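Local structure of B12-binding domain-containing protein (Kitasatospora setae, 6WTE) at residues A[100-104]-A[121-125]. The protein is a radical SAM methyltransferase, TsrM, that binds cobalamin and a [4Fe-4S] cluster and probably transfers methyl groups by non-radical chemistry. Sequence-based numbering, arbitrary orientation.
Sequences PVVGG and IEYGV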
ATOM      1  N   PRO A 100     -26.751  -0.653  -4.694  1.00 12.74           N
ATOM      2  CA  PRO A 100     -25.905  -0.318  -3.545  1.00 13.29           C
ATOM      3  C   PRO A 100     -24.440  -0.286  -3.948  1.00 12.26           C
ATOM      4  O   PRO A 100     -24.002  -1.004  -4.847  1.00 11.79           O
ATOM      5  CB  PRO A 100     -26.183  -1.451  -2.551  1.00 14.87           C
ATOM      6  CG  PRO A 100     -26.587  -2.605  -3.423  1.00 15.07           C
ATOM      7  CD  PRO A 100     -27.357  -1.990  -4.568  1.00 15.91           C
ATOM      8  N   VAL A 101     -23.687   0.575  -3.274  1.00 13.24           N
ATOM      9  CA  VAL A 101     -22.254   0.716  -3.485  1.00 11.38           C
ATOM     10  C   VAL A 101     -21.546   0.167  -2.256  1.00 13.80           C
ATOM     11  O   VAL A 101     -21.904   0.511  -1.121  1.00 12.53           O
ATOM     12  CB  VAL A 101     -21.862   2.179  -3.743  1.00 11.42           C
ATOM     13  CG1 VAL A 101     -20.342   2.303  -3.884  1.00 11.17           C
ATOM     14  CG2 VAL A 101     -22.565   2.707  -4.991  1.00 14.31           C
ATOM     15  N   VAL A 102     -20.542  -0.684  -2.478  1.00 10.89           N
ATOM     16  CA  VAL A 102     -19.699  -1.202  -1.410  1.00 10.64           C
ATOM     17  C   VAL A 102     -18.270  -0.762  -1.682  1.00 12.01           C
ATOM     18  O   VAL A 102     -17.791  -0.838  -2.823  1.00 12.34           O
ATOM     19  CB  VAL A 102     -19.790  -2.740  -1.277  1.00 12.52           C
ATOM     20  CG1 VAL A 102     -19.469  -3.431  -2.605  1.00 10.69           C
ATOM     21  CG2 VAL A 102     -18.844  -3.246  -0.174  1.00 10.41           C
ATOM     22  N   GLY A 103     -17.597  -0.296  -0.633  1.00 10.28           N
ATOM     23  CA  GLY A 103     -16.215   0.135  -0.713  1.00 12.08           C
ATOM     24  C   GLY A 103     -15.281  -0.872  -0.067  1.00 11.82           C
ATOM     25  O   GLY A 103     -15.671  -1.618   0.834  1.00 12.31           O
ATOM     26  N   GLY A 104     -14.038  -0.887  -0.537  1.00 10.20           N
ATOM     27  CA  GLY A 104     -12.990  -1.715   0.030  1.00 11.91           C
ATOM     28  C   GLY A 104     -11.662  -1.184  -0.464  1.00  9.51           C
ATOM     29  O   GLY A 104     -11.612  -0.222  -1.234  1.00 10.21           O
ATOM     30  N   ILE A 121     -21.952   5.883   0.965  1.00 13.02           N
ATOM     31  CA  ILE A 121     -22.249   4.609   0.325  1.00 11.41           C
ATOM     32  C   ILE A 121     -22.872   3.665   1.346  1.00 13.99           C
ATOM     33  O   ILE A 121     -22.831   3.898   2.554  1.00 11.81           O
ATOM     34  CB  ILE A 121     -21.003   3.981  -0.332  1.00 14.60           C
ATOM     35  CG1 ILE A 121     -19.904   3.714   0.711  1.00 12.30           C
ATOM     36  CG2 ILE A 121     -20.498   4.874  -1.448  1.00 15.60           C
ATOM     37  CD1 ILE A 121     -18.629   3.051   0.135  1.00 10.93           C
ATOM     38  N   GLU A 122     -23.454   2.576   0.839  1.00 14.67           N
ATOM     39  CA  GLU A 122     -24.219   1.664   1.680  1.00 11.46           C
ATOM     40  C   GLU A 122     -23.334   0.752   2.520  1.00 12.71           C
ATOM     41  O   GLU A 122     -23.655   0.479   3.683  1.00 14.10           O
ATOM     42  CB  GLU A 122     -25.148   0.816   0.810  1.00 11.64           C
ATOM     43  CG  GLU A 122     -26.418   1.518   0.347  1.00 16.30           C
ATOM     44  CD  GLU A 122     -26.217   2.434  -0.849  1.00 22.37           C
ATOM     45  OE1 GLU A 122     -25.146   2.398  -1.492  1.00 15.73           O
ATOM     46  OE2 GLU A 122     -27.159   3.183  -1.165  1.00 23.32           O
ATOM     47  N   TYR A 123     -22.235   0.250   1.954  1.00 14.18           N
ATOM     48  CA  TYR A 123     -21.498  -0.831   2.589  1.00 11.34           C
ATOM     49  C   TYR A 123     -20.003  -0.594   2.484  1.00 10.53           C
ATOM     50  O   TYR A 123     -19.516   0.070   1.568  1.00 12.25           O
ATOM     51  CB  TYR A 123     -21.832  -2.196   1.970  1.00 10.84           C
ATOM     52  CG  TYR A 123     -23.306  -2.482   1.973  1.00 14.10           C
ATOM     53  CD1 TYR A 123     -23.996  -2.619   3.167  1.00 14.35           C
ATOM     54  CD2 TYR A 123     -24.010  -2.601   0.781  1.00 11.32           C
ATOM     55  CE1 TYR A 123     -25.356  -2.872   3.182  1.00 14.26           C
ATOM     56  CE2 TYR A 123     -25.367  -2.853   0.783  1.00 14.35           C
ATOM     57  CZ  TYR A 123     -26.035  -2.985   1.985  1.00 14.72           C
ATOM     58  OH  TYR A 123     -27.385  -3.234   1.995  1.00 14.31           O
ATOM     59  N   GLY A 124     -19.282  -1.191   3.426  1.00 10.38           N
ATOM     60  CA  GLY A 124     -17.835  -1.165   3.400  1.00 10.15           C
ATOM     61  C   GLY A 124     -17.260  -2.465   3.922  1.00 11.83           C
ATOM     62  O   GLY A 124     -17.899  -3.201   4.677  1.00 10.64           O
ATOM     63  N   VAL A 125     -16.028  -2.743   3.500  1.00 11.57           N
ATOM     64  CA  VAL A 125     -15.309  -3.936   3.930  1.00 12.49           C
ATOM     65  C   VAL A 125     -13.919  -3.521   4.384  1.00 12.13           C
ATOM     66  O   VAL A 125     -13.241  -2.752   3.694  1.00 12.56           O
ATOM     67  CB  VAL A 125     -15.213  -4.992   2.810  1.00 12.14           C
ATOM     68  CG1 VAL A 125     -14.380  -6.170   3.272  1.00 13.46           C
ATOM     69  CG2 VAL A 125     -16.612  -5.461   2.401  1.00 11.79           C
TER
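Y123 N donates to V101 O at 3.1 Å, and the same oxygen takes a weak second bond from E122 N. The parallel ladder then runs on: G103 N donates to Y123 O at 2.9 Å, and G103 O receives V125 N. Ahead of Y123, the E122 carboxylate takes the backbone N-H of V101, one residue before the V102–Y123 bridge. Its chain bends at chi2 (80°), bringing OE1 to 2.9 Å from V101 N; the bond is nearly straight (171°) but meets the carboxylate from above its plane. R94, on helix 83-96, forms a salt bridge to the same OE1 and should help hold the group there.

On one face of the sheet V102 CG2, anti to its own nitrogen, lies 3.8 Å from Y123 CB and close to V125 CG2, while P100 CB meets Y123 CE2 at 3.7 Å. Helix 130-141 covers this side through L133 and L136. On the other face I121 CG2 presses on V101 CG1 (3.5 Å), the two side chains crossing at about a right angle, and I121 CD1 reaches along to G103 N, 3.6 Å away, where the glycine has no side chain to block it.

Strand 63-67 flanks 101-104 on its far edge. V102, G104 and V125 touch cobalamin, so these neighbouring parallel strands form part of the cofactor pocket in the Rossmann-like B12-binding domain.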